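Local coordinates for protein histone-lysine N-methyltransferase SETMAR (Homo sapiens, PDB 3BO5) that transfers methyl groups from S-adenosyl-L-methionine to a histone H3 lysine through its SET methyltransferase part, and takes part in DNA double-strand break repair, at residues A[44-47]-A[52-55]; A[62-67]-A[72-77]; A[153-158]-A[262-267]; A[183-186]-A[192-195]; A[216-221]-A[252-257]. The protein carries 2 engineered substitutions. All blocks are in the same frame, centred on the assembly; numbering follows the deposited sequence. Where two conformers were deposited one is given.

How the contacts relate
The five contacts show how a SET methyltransferase joins a zinc-bearing pre-SET region to a beta-rich catalytic body. Contact 2 stands apart at the zinc cluster, its centre about 27 Å from that of contact 1, although both belong to the pre-SET motif. Contact 1 joins the sheet of the SET domain: Val45 N lies 3.0 Å from Gly157 O of contact 3. Contacts 3, 4 and 5 form a continuous cluster, with centres about 13 to 15 Å apart. Lys262 of contact 3 packs against Ile183 of contact 4 and Asn255 of contact 5. Contact 3 alone reaches the cofactor site, where the Arg264 side chain lies about 3 Å from bound S-adenosyl-L-homocysteine.

Contact 1 of 5, residues A[44-47]-A[52-55]; sequences HVVG and IDPT
His44 and Pro54 meet through carbon: His44 CB lies 3.7 Å from Pro54 CG, and Pro54 CB is equally near. The proline ring also reaches along the strand, with Pro54 CD 3.9 Å from Val46 CG2. The one ring thus touches His44, Val46 and the backbone at Val45. With CG of His44 anti to its carbonyl carbon (chi1 -69°), the imidazole lies obliquely beside Pro54 CB, its nitrogens turned to other partners. NE2 is hydrogen-bonded to the carbonyl of Pro229, and ND1 makes a weak bond with Gly157 N.

Val46 crosses Asp53 at about a right angle, and its CG2 methyl, anti to the carbonyl carbon, lies 3.7 Å from Asp53 OD1. That oxygen is occupied within its own segment. It accepts from Thr55 N at 2.9 Å, which makes an Asx turn, and from Thr55 OG1 at 2.7 Å. Both donors come from the same face, well above the carboxylate plane. Thr55 OG1 sits between its own N and carbonyl carbon (chi1 72°), a setting that brings the hydroxyl to the aspartate while CG2 approaches His44 O at 3.8 Å.

Val45 points away from 52-55 and packs on Glu158 and Ile202. Strand 45-46 runs parallel to strand 151-160, joined by backbone bonds from Val45 to Gly157 and Val159, and Pro54 packs on Val159 and on Val228 of a neighbouring loop.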
# COMPACT_ATOMS: atom_id res chain seq x y z
N HIS A 44 -6.62 5.78 4.72
CA HIS A 44 -7.92 5.09 4.48
C HIS A 44 -9.07 5.99 5.01
O HIS A 44 -8.95 6.74 6.03
CB HIS A 44 -8.07 3.83 5.28
CG HIS A 44 -7.19 2.69 4.89
ND1 HIS A 44 -6.82 2.42 3.58
CD2 HIS A 44 -6.66 1.70 5.66
CE1 HIS A 44 -6.11 1.30 3.58
NE2 HIS A 44 -5.99 0.86 4.82
N VAL A 45 -10.22 5.86 4.34
CA VAL A 45 -11.43 6.53 4.78
C VAL A 45 -12.53 5.47 4.82
O VAL A 45 -12.41 4.40 4.23
CB VAL A 45 -11.85 7.65 3.83
CG1 VAL A 45 -10.73 8.72 3.70
CG2 VAL A 45 -12.21 7.08 2.43
N VAL A 46 -13.58 5.79 5.58
CA VAL A 46 -14.75 4.90 5.62
C VAL A 46 -15.41 4.88 4.28
O VAL A 46 -15.62 5.95 3.64
CB VAL A 46 -15.84 5.44 6.59
CG1 VAL A 46 -17.20 4.70 6.34
CG2 VAL A 46 -15.39 5.27 7.97
N GLY A 47 -15.80 3.65 3.86
CA GLY A 47 -16.54 3.54 2.61
C GLY A 47 -17.79 2.73 2.92
O GLY A 47 -17.93 2.19 4.05
N ILE A 52 -15.89 -1.24 10.34
CA ILE A 52 -14.86 -0.73 11.25
C ILE A 52 -14.32 0.59 10.63
O ILE A 52 -13.88 0.56 9.47
CB ILE A 52 -13.70 -1.75 11.42
CG1 ILE A 52 -14.24 -3.14 11.90
CG2 ILE A 52 -12.61 -1.18 12.36
CD1 ILE A 52 -13.17 -4.24 12.07
N ASP A 53 -14.36 1.71 11.37
CA ASP A 53 -13.88 2.96 10.86
C ASP A 53 -12.37 2.93 10.97
O ASP A 53 -11.84 2.82 12.06
CB ASP A 53 -14.48 4.11 11.69
CG ASP A 53 -13.94 5.46 11.33
OD1 ASP A 53 -12.90 5.62 10.62
OD2 ASP A 53 -14.65 6.45 11.72
N PRO A 54 -11.68 3.01 9.81
CA PRO A 54 -10.24 2.73 9.87
C PRO A 54 -9.49 3.81 10.61
O PRO A 54 -8.28 3.65 10.89
CB PRO A 54 -9.82 2.73 8.39
CG PRO A 54 -10.83 3.63 7.76
CD PRO A 54 -12.12 3.22 8.43
N THR A 55 -10.14 4.94 10.92
CA THR A 55 -9.50 6.04 11.63
C THR A 55 -9.64 5.93 13.15
O THR A 55 -8.99 6.69 13.89
CB THR A 55 -10.07 7.41 11.16
OG1 THR A 55 -11.40 7.57 11.67
CG2 THR A 55 -10.08 7.49 9.61

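Contact 2 of 5, residues A[62-67]-A[72-77]; sequences CICVKT and GTCSCL. With ZN (zinc ion), chain D; ZN (zinc ion), chain B.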
# COMPACT_ATOMS: atom_id res chain seq x y z
N CYS A 62 1.40 -0.16 23.76
CA CYS A 62 2.30 -0.79 24.71
C CYS A 62 2.48 0.10 25.92
O CYS A 62 2.07 1.28 25.95
CB CYS A 62 3.64 -1.03 24.04
SG CYS A 62 4.47 0.48 23.50
N ILE A 63 3.14 -0.51 26.93
CA ILE A 63 3.30 0.24 28.17
C ILE A 63 4.67 0.86 28.35
O ILE A 63 4.94 1.42 29.40
CB ILE A 63 3.02 -0.64 29.41
CG1 ILE A 63 4.04 -1.76 29.56
CG2 ILE A 63 1.57 -1.19 29.36
CD1 ILE A 63 3.90 -2.60 30.87
N CYS A 64 5.47 0.85 27.30
CA CYS A 64 6.85 1.29 27.43
C CYS A 64 6.84 2.77 27.55
O CYS A 64 6.12 3.47 26.80
CB CYS A 64 7.58 0.95 26.14
SG CYS A 64 7.30 -0.76 25.66
N VAL A 65 7.51 3.28 28.58
CA VAL A 65 7.69 4.73 28.62
C VAL A 65 9.07 5.07 29.14
O VAL A 65 9.71 6.00 28.60
CB VAL A 65 6.63 5.44 29.45
CG1 VAL A 65 6.64 4.93 30.92
CG2 VAL A 65 6.83 7.03 29.29
N LYS A 66 9.60 4.22 30.02
CA LYS A 66 10.88 4.58 30.63
C LYS A 66 12.05 4.21 29.75
O LYS A 66 13.11 4.76 29.90
CB LYS A 66 11.03 3.86 31.96
CG LYS A 66 10.07 4.39 33.04
CD LYS A 66 10.40 3.87 34.41
CE LYS A 66 10.15 2.42 34.57
NZ LYS A 66 9.75 2.19 36.00
N THR A 67 11.89 3.21 28.90
CA THR A 67 13.02 2.75 28.05
C THR A 67 12.45 2.45 26.69
O THR A 67 11.22 2.30 26.59
CB THR A 67 13.71 1.44 28.61
OG1 THR A 67 12.73 0.41 28.71
CG2 THR A 67 14.29 1.70 30.00
N GLY A 72 10.23 -8.47 23.87
CA GLY A 72 10.31 -9.02 25.20
C GLY A 72 9.56 -8.16 26.19
O GLY A 72 8.88 -8.71 27.08
N THR A 73 9.67 -6.84 26.02
CA THR A 73 9.07 -5.92 27.00
C THR A 73 8.01 -5.01 26.34
O THR A 73 7.21 -4.37 27.01
CB THR A 73 10.13 -5.09 27.73
OG1 THR A 73 10.95 -4.42 26.78
CG2 THR A 73 11.08 -6.02 28.50
N CYS A 74 7.97 -5.02 25.03
CA CYS A 74 7.04 -4.15 24.28
C CYS A 74 5.97 -5.00 23.67
O CYS A 74 6.27 -5.90 22.87
CB CYS A 74 7.80 -3.43 23.18
SG CYS A 74 6.63 -2.43 22.22
N SER A 75 4.73 -4.78 24.11
CA SER A 75 3.61 -5.62 23.59
C SER A 75 3.30 -5.35 22.13
O SER A 75 2.59 -6.10 21.47
CB SER A 75 2.34 -5.50 24.43
OG SER A 75 1.94 -4.15 24.61
N CYS A 76 3.85 -4.26 21.60
CA CYS A 76 3.80 -4.03 20.16
C CYS A 76 4.80 -4.84 19.33
O CYS A 76 4.71 -4.82 18.09
CB CYS A 76 3.97 -2.53 19.82
SG CYS A 76 2.75 -1.51 20.56
N LEU A 77 5.78 -5.47 19.99
CA LEU A 77 6.87 -6.16 19.34
C LEU A 77 6.88 -7.62 19.72
O LEU A 77 7.96 -8.18 19.99
CB LEU A 77 8.21 -5.56 19.73
CG LEU A 77 8.41 -4.15 19.21
CD1 LEU A 77 9.79 -3.57 19.57
CD2 LEU A 77 8.22 -4.08 17.73
ZN ZN D . 6.61 -0.51 23.44
ZN ZN B . 3.79 0.43 21.21
O HOH W 1 4.45 -3.22 26.45
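Cys62, Cys64 and Cys74 converge on one zinc ion, a case of two irregular segments, neither helix nor strand, held together by metal ligation. Cys64 SG and Cys74 SG each bind the zinc ion of chain D at 2.3 Å, and Cys62 SG binds it at 2.4 Å. The Cys62 sulfur is shared: it also lies 2.4 Å from the zinc ion of chain B, which Cys76 SG grips at 2.3 Å. Its SG stands between the backbone N and the carbonyl carbon (chi1 62°), a position from which it bonds to both metals. Cys69 completes the first site, and Cys105 with Cys109 the second.

Around the sulfurs the packing is close. Cys62 CB touches Cys76 SG at 3.6 Å, while Cys64 SG rests beside the CA and CB of Cys74. Ser75 OG lies beside the bridging cysteine, 3.4 Å from Cys62 CA.

Further out, an ordered water ties the two backbones together. It accepts from the amides of Ile63 and Ser75 and donates to the carbonyl of Thr73, which probably helps to hold the peptides beside the metal ligands. Within 72-77, the amide of Leu77 is bonded to the carbonyl of Cys74, a turn that presents Cys74 and Cys76 to different metals.

The whole is part of the triangular three-zinc, nine-cysteine cluster of the pre-SET domain, in which Cys62, Cys69 and Cys105 each serve two zinc ions.

Contact 3 of 5, residues A[153-158]-A[262-267]; sequences CEYAGE and KERLDH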
# COMPACT_ATOMS: atom_id res chain seq x y z
N CYS A 153 5.16 3.61 0.20
CA CYS A 153 3.87 4.29 0.36
C CYS A 153 2.81 3.27 0.77
O CYS A 153 3.02 2.08 0.65
CB CYS A 153 3.43 5.03 -0.92
SG CYS A 153 3.11 3.91 -2.30
N GLU A 154 1.69 3.79 1.29
CA GLU A 154 0.50 2.90 1.45
C GLU A 154 -0.27 2.77 0.17
O GLU A 154 -0.14 3.53 -0.76
CB GLU A 154 -0.50 3.48 2.48
CG GLU A 154 0.02 3.47 3.84
CD GLU A 154 -1.01 4.05 4.83
OE1 GLU A 154 -0.57 4.78 5.72
OE2 GLU A 154 -2.26 3.78 4.69
N TYR A 155 -1.12 1.73 0.18
CA TYR A 155 -2.23 1.69 -0.77
C TYR A 155 -3.45 1.97 0.10
O TYR A 155 -3.93 1.13 0.85
CB TYR A 155 -2.26 0.27 -1.36
CG TYR A 155 -3.10 0.15 -2.63
CD1 TYR A 155 -2.61 0.54 -3.89
CD2 TYR A 155 -4.41 -0.34 -2.54
CE1 TYR A 155 -3.35 0.47 -5.04
CE2 TYR A 155 -5.21 -0.44 -3.72
CZ TYR A 155 -4.68 -0.03 -4.95
OH TYR A 155 -5.41 -0.11 -6.09
N ALA A 156 -3.94 3.22 -0.05
CA ALA A 156 -5.00 3.75 0.88
C ALA A 156 -6.21 4.27 0.08
O ALA A 156 -6.06 4.83 -0.95
CB ALA A 156 -4.42 4.92 1.76
N GLY A 157 -7.41 4.04 0.61
CA GLY A 157 -8.61 4.56 -0.06
C GLY A 157 -9.80 4.19 0.74
O GLY A 157 -9.74 4.15 1.96
N GLU A 158 -10.96 4.11 0.08
CA GLU A 158 -12.15 3.75 0.86
C GLU A 158 -12.06 2.31 1.31
O GLU A 158 -11.72 1.42 0.51
CB GLU A 158 -13.38 3.81 -0.05
CG GLU A 158 -13.75 5.20 -0.49
CD GLU A 158 -14.97 5.18 -1.37
OE1 GLU A 158 -14.83 5.14 -2.58
OE2 GLU A 158 -16.05 5.12 -0.77
N LYS A 262 -3.35 -11.12 -0.89
CA LYS A 262 -3.48 -9.69 -1.17
C LYS A 262 -3.74 -9.64 -2.66
O LYS A 262 -2.82 -9.73 -3.47
CB LYS A 262 -2.20 -8.90 -0.76
CG LYS A 262 -1.96 -8.85 0.80
CD LYS A 262 -0.50 -8.88 1.29
CE LYS A 262 0.02 -10.26 1.21
NZ LYS A 262 0.97 -10.56 2.28
N GLU A 263 -5.04 -9.59 -3.03
CA GLU A 263 -5.41 -9.75 -4.44
C GLU A 263 -6.16 -8.57 -5.00
O GLU A 263 -7.21 -8.17 -4.47
CB GLU A 263 -6.36 -10.95 -4.55
CG GLU A 263 -5.66 -12.18 -3.98
CD GLU A 263 -6.58 -13.36 -3.89
OE1 GLU A 263 -7.44 -13.36 -3.00
OE2 GLU A 263 -6.44 -14.25 -4.74
N ARG A 264 -5.66 -8.06 -6.12
CA ARG A 264 -6.40 -7.04 -6.84
C ARG A 264 -7.58 -7.65 -7.58
O ARG A 264 -7.48 -8.73 -8.14
CB ARG A 264 -5.49 -6.30 -7.82
CG ARG A 264 -4.55 -5.40 -7.09
CD ARG A 264 -5.16 -4.03 -6.81
NE ARG A 264 -5.39 -3.18 -7.94
CZ ARG A 264 -4.54 -2.22 -8.35
NH1 ARG A 264 -3.44 -1.99 -7.63
NH2 ARG A 264 -4.82 -1.47 -9.40
N LEU A 265 -8.71 -6.94 -7.61
CA LEU A 265 -9.92 -7.57 -8.18
C LEU A 265 -10.29 -6.88 -9.48
O LEU A 265 -10.00 -5.69 -9.67
CB LEU A 265 -11.09 -7.36 -7.21
CG LEU A 265 -10.84 -7.88 -5.77
CD1 LEU A 265 -12.11 -7.57 -4.95
CD2 LEU A 265 -10.42 -9.31 -5.70
N ASP A 266 -10.94 -7.64 -10.38
CA ASP A 266 -11.51 -6.95 -11.54
C ASP A 266 -12.81 -7.64 -11.91
O ASP A 266 -13.30 -8.54 -11.19
CB ASP A 266 -10.51 -6.87 -12.68
CG ASP A 266 -10.39 -8.15 -13.48
OD1 ASP A 266 -10.60 -9.23 -12.89
OD2 ASP A 266 -10.00 -8.05 -14.72
N HIS A 267 -13.38 -7.19 -13.01
CA HIS A 267 -14.60 -7.82 -13.48
C HIS A 267 -14.34 -8.36 -14.86
O HIS A 267 -13.64 -7.75 -15.69
CB HIS A 267 -15.71 -6.79 -13.56
CG HIS A 267 -17.02 -7.35 -14.03
ND1 HIS A 267 -17.65 -8.40 -13.40
CD2 HIS A 267 -17.83 -6.98 -15.06
CE1 HIS A 267 -18.78 -8.67 -14.03
NE2 HIS A 267 -18.92 -7.82 -15.02
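Tyr155 and Arg264 are the sole meeting point of segments 153-158 and 262-267, whose backbones stay far apart. The contact is a close packing of the Tyr155 hydroxyl oxygen over the centre of one guanidinium face, 3.1 Å above its plane. The aromatic and guanidinium planes are inclined by 30°. Although Tyr155 OH and Arg264 NH1 are only 3.1 Å apart, the angle is poor and the pair is not hydrogen-bonded. The arginine chain is bent at chi2 and chi3 (-87° and -69°), which brings the guanidinium up against the tyrosine hydroxyl.

The hydrogen bonds run to other residues. Tyr155 OH is bonded to the carbonyl of Tyr179, while Arg264 NH2 and NH1 hold the carbonyl of Asn178 and the hydroxyl of Tyr247. Arg264 also makes a cation-pi contact with Tyr249. A leucine in place of Arg264 would probably leave the Asn178 carbonyl and Tyr247 hydroxyl without this donor and deprive the Tyr155 oxygen of the flat group beneath it.

Arg264 is part of the cofactor pocket of this SET methyltransferase and touches bound S-adenosyl-L-homocysteine, with Tyr155 packed behind it as a second-shell residue.

Contact 4 of 5, residues A[183-186]-A[192-195]; sequences IREH and VMET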
# COMPACT_ATOMS: atom_id res chain seq x y z
N ILE A 183 -7.71 -8.05 0.91
CA ILE A 183 -6.68 -8.54 1.80
C ILE A 183 -7.36 -9.56 2.72
O ILE A 183 -8.32 -9.26 3.39
CB ILE A 183 -6.09 -7.41 2.68
CG1 ILE A 183 -5.65 -6.23 1.84
CG2 ILE A 183 -4.93 -7.95 3.61
CD1 ILE A 183 -4.65 -6.65 0.76
N ARG A 184 -6.86 -10.77 2.74
CA ARG A 184 -7.42 -11.77 3.67
C ARG A 184 -6.30 -12.28 4.53
O ARG A 184 -5.29 -12.74 4.01
CB ARG A 184 -8.13 -12.91 2.90
CG ARG A 184 -9.29 -12.36 2.07
CD ARG A 184 -10.17 -13.47 1.51
NE ARG A 184 -11.38 -12.89 0.92
CZ ARG A 184 -11.46 -12.38 -0.32
NH1 ARG A 184 -12.63 -11.91 -0.76
NH2 ARG A 184 -10.38 -12.36 -1.11
N GLU A 185 -6.45 -12.18 5.85
CA GLU A 185 -5.44 -12.60 6.74
C GLU A 185 -6.02 -13.74 7.60
O GLU A 185 -7.06 -13.57 8.24
CB GLU A 185 -5.04 -11.43 7.62
CG GLU A 185 -4.40 -10.28 6.81
CD GLU A 185 -4.27 -9.04 7.63
OE1 GLU A 185 -5.18 -8.22 7.61
OE2 GLU A 185 -3.25 -8.89 8.35
N HIS A 186 -5.32 -14.87 7.63
CA HIS A 186 -5.83 -16.05 8.36
C HIS A 186 -5.17 -16.18 9.70
O HIS A 186 -3.97 -15.90 9.80
CB HIS A 186 -5.59 -17.33 7.55
CG HIS A 186 -6.46 -17.43 6.33
ND1 HIS A 186 -6.27 -16.64 5.22
CD2 HIS A 186 -7.51 -18.23 6.04
CE1 HIS A 186 -7.18 -16.92 4.31
NE2 HIS A 186 -7.94 -17.90 4.78
N VAL A 192 -10.76 -15.52 9.77
CA VAL A 192 -10.23 -14.72 8.63
C VAL A 192 -10.59 -13.24 8.79
O VAL A 192 -11.77 -12.88 8.97
CB VAL A 192 -10.82 -15.20 7.26
CG1 VAL A 192 -10.35 -16.61 6.89
CG2 VAL A 192 -12.34 -15.14 7.27
N MET A 193 -9.58 -12.38 8.75
CA MET A 193 -9.80 -10.94 8.78
C MET A 193 -9.77 -10.53 7.31
O MET A 193 -8.80 -10.76 6.62
CB MET A 193 -8.71 -10.19 9.53
CG MET A 193 -8.46 -10.69 10.99
SD MET A 193 -7.19 -9.78 11.96
CE MET A 193 -5.70 -10.15 11.07
N GLU A 194 -10.85 -9.94 6.83
CA GLU A 194 -10.85 -9.51 5.45
C GLU A 194 -10.94 -7.98 5.35
O GLU A 194 -11.68 -7.35 6.10
CB GLU A 194 -12.04 -10.18 4.80
CG GLU A 194 -12.28 -9.92 3.40
CD GLU A 194 -13.44 -10.81 2.96
OE1 GLU A 194 -14.59 -10.59 3.45
OE2 GLU A 194 -13.17 -11.75 2.17
N THR A 195 -10.19 -7.36 4.43
CA THR A 195 -10.19 -5.90 4.27
C THR A 195 -10.24 -5.59 2.77
O THR A 195 -9.46 -6.17 1.99
CB THR A 195 -8.87 -5.27 4.81
OG1 THR A 195 -8.66 -5.65 6.18
CG2 THR A 195 -8.92 -3.72 4.74
O HOH W 2 -7.46 -8.08 6.22
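Ile183 to Glu185 pair with Met193 to Thr195 as the two arms of an antiparallel beta hairpin. Its backbone polar groups are matched in turn: the N and O of Ile183 bond to the O and N of Thr195, and those of Glu185 to the O and N of Met193, all at 2.8 to 2.9 Å. On its other side strand 181-185 is flanked by 260-266, with backbone bonds from Arg184 to Ser261 and from His186 to Ser259.

Between these pairs, Arg184 and Glu194 lie side by side. The arginine chain is extended from CG to NE, and NE forms a salt bridge with Glu194 OE2, bent to 137° at the hydrogen; the refined 2.5 Å is unusually short and doubtful. OE2 approaches near the guanidinium plane, with the carboxylate turned 76° to it, while NH2 has a long, weak ion pair with Glu263. A methionine in place of Arg184 would probably leave the Glu194 carboxylate without its cationic mate.

On the other face, a water is hydrogen-bonded to Glu185 OE1 (2.7 Å), itself salt-bridged to Arg223, and to Thr195 OG1 and Met193 O. At the hairpin's end, Val192 CG1 sits over one face of the His186 ring, 3.4 Å from CD2.

Contact 5 of 5, residues A[216-221]-A[252-257]; sequences NLLMIP and RYLNLT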
# COMPACT_ATOMS: atom_id res chain seq x y z
N ASN A 216 9.06 -4.42 -7.60
CA ASN A 216 10.09 -3.96 -6.66
C ASN A 216 9.57 -3.53 -5.31
O ASN A 216 10.36 -3.07 -4.48
CB ASN A 216 10.95 -2.83 -7.27
CG ASN A 216 10.16 -1.66 -7.78
OD1 ASN A 216 8.95 -1.50 -7.47
ND2 ASN A 216 10.82 -0.78 -8.61
N LEU A 217 8.26 -3.66 -5.13
CA LEU A 217 7.66 -3.41 -3.80
C LEU A 217 7.02 -4.71 -3.29
O LEU A 217 6.49 -5.53 -4.07
CB LEU A 217 6.54 -2.39 -3.88
CG LEU A 217 6.98 -1.05 -4.41
CD1 LEU A 217 5.76 -0.14 -4.56
CD2 LEU A 217 8.12 -0.41 -3.58
N LEU A 218 7.02 -4.82 -1.97
CA LEU A 218 6.29 -5.82 -1.23
C LEU A 218 5.24 -5.18 -0.34
O LEU A 218 5.58 -4.30 0.41
CB LEU A 218 7.25 -6.66 -0.32
CG LEU A 218 6.60 -7.73 0.53
CD1 LEU A 218 5.87 -8.80 -0.28
CD2 LEU A 218 7.69 -8.39 1.49
N MET A 219 3.98 -5.66 -0.39
CA MET A 219 2.93 -5.11 0.45
C MET A 219 2.78 -5.93 1.75
O MET A 219 2.68 -7.17 1.71
CB MET A 219 1.60 -5.22 -0.30
CG MET A 219 0.47 -4.49 0.51
SD MET A 219 -1.07 -4.66 -0.41
CE MET A 219 -0.87 -3.32 -1.60
N ILE A 220 2.81 -5.24 2.89
CA ILE A 220 2.67 -5.84 4.18
C ILE A 220 1.50 -5.19 4.90
O ILE A 220 1.46 -3.98 4.97
CB ILE A 220 3.96 -5.49 5.04
CG1 ILE A 220 5.20 -6.09 4.38
CG2 ILE A 220 3.89 -6.12 6.42
CD1 ILE A 220 5.02 -7.50 4.03
N PRO A 221 0.53 -5.99 5.44
CA PRO A 221 -0.51 -5.34 6.29
C PRO A 221 0.13 -4.88 7.59
O PRO A 221 0.80 -5.65 8.27
CB PRO A 221 -1.52 -6.49 6.56
CG PRO A 221 -1.17 -7.60 5.55
CD PRO A 221 0.32 -7.44 5.26
N ARG A 252 1.40 -12.60 -4.75
CA ARG A 252 2.28 -13.78 -4.53
C ARG A 252 3.73 -13.50 -4.23
O ARG A 252 4.38 -14.28 -3.50
CB ARG A 252 2.21 -14.73 -5.70
CG ARG A 252 0.94 -15.47 -5.73
CD ARG A 252 1.00 -16.32 -6.86
NE ARG A 252 0.87 -15.48 -8.03
CZ ARG A 252 0.94 -15.93 -9.26
NH1 ARG A 252 1.13 -17.26 -9.45
NH2 ARG A 252 0.81 -15.07 -10.27
N TYR A 253 4.26 -12.41 -4.79
CA TYR A 253 5.68 -12.05 -4.63
C TYR A 253 6.12 -12.06 -3.17
O TYR A 253 5.60 -11.30 -2.30
CB TYR A 253 5.95 -10.66 -5.24
CG TYR A 253 7.36 -10.19 -5.15
CD1 TYR A 253 8.37 -10.87 -5.83
CD2 TYR A 253 7.69 -9.04 -4.45
CE1 TYR A 253 9.72 -10.40 -5.78
CE2 TYR A 253 9.01 -8.57 -4.39
CZ TYR A 253 10.01 -9.27 -5.04
OH TYR A 253 11.34 -8.79 -4.96
N LEU A 254 7.09 -12.94 -2.87
CA LEU A 254 7.63 -12.98 -1.52
C LEU A 254 6.58 -13.23 -0.46
O LEU A 254 6.73 -12.82 0.70
CB LEU A 254 8.46 -11.71 -1.16
CG LEU A 254 9.65 -11.40 -2.09
CD1 LEU A 254 10.36 -10.12 -1.57
CD2 LEU A 254 10.67 -12.57 -2.13
N ASN A 255 5.51 -13.92 -0.87
CA ASN A 255 4.43 -14.22 0.03
C ASN A 255 4.46 -15.72 0.29
O ASN A 255 3.87 -16.53 -0.45
CB ASN A 255 3.09 -13.80 -0.58
CG ASN A 255 1.95 -13.97 0.37
OD1 ASN A 255 2.12 -14.60 1.41
ND2 ASN A 255 0.78 -13.45 0.02
N LEU A 256 5.20 -16.09 1.33
CA LEU A 256 5.61 -17.49 1.46
C LEU A 256 5.00 -18.11 2.66
O LEU A 256 5.48 -19.15 3.14
CB LEU A 256 7.14 -17.60 1.46
CG LEU A 256 7.79 -17.00 0.25
CD1 LEU A 256 9.28 -16.92 0.47
CD2 LEU A 256 7.39 -17.77 -1.03
N THR A 257 3.91 -17.51 3.12
CA THR A 257 3.11 -18.12 4.19
C THR A 257 1.65 -18.23 3.73
O THR A 257 1.19 -17.58 2.75
CB THR A 257 3.22 -17.30 5.53
OG1 THR A 257 2.58 -16.04 5.32
CG2 THR A 257 4.72 -17.04 5.90
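Tyr253 brings its ring to the backbone of Leu217, with CD2 3.7 Å from Leu217 O in an oblique approach. One face of the ring is occupied by the residue next in sequence: Leu254 CG lies 3.5 Å above the plane, over the ring centre. The tyrosine is therefore packed by its own neighbour while its CD2 and CE2 atoms meet the Leu217 carbonyl oxygen. CG of Tyr253 is anti to the backbone N (chi1 -179°), which sets the ring beside the carbonyl of Leu217.

A second flat group, the peptide following Tyr253, receives the side chain of Leu218. The CD1 methyl of that leucine comes to 3.2 Å from Tyr253 O, a tight approach, and to 4.0 Å from Leu254 CB. The side chains of Leu218 and Leu254 cross at a slant. Contact across the segments is van der Waals in nature.

The shape of the second segment helps to explain how this happens. Arg252 to Asn255 form a type II beta turn, closed by Asn255 N bonding to Arg252 O at 2.9 Å. Leu254 takes the left-handed position of that turn (phi 57°, psi 28°), consistent with its side chain lying over the tyrosine ring. Asp248 OD2 accepts from the amide of Tyr253, at the turn's first corner.

The turn belongs to the loop between strands 244-247 and 260-266. Tyr253 also touches Pro215, Ala236 and Lys237, while strand 217-223 pairs antiparallel with strand 230-235, and Leu217 packs on Leu233 there and on Val152 of strand 151-160.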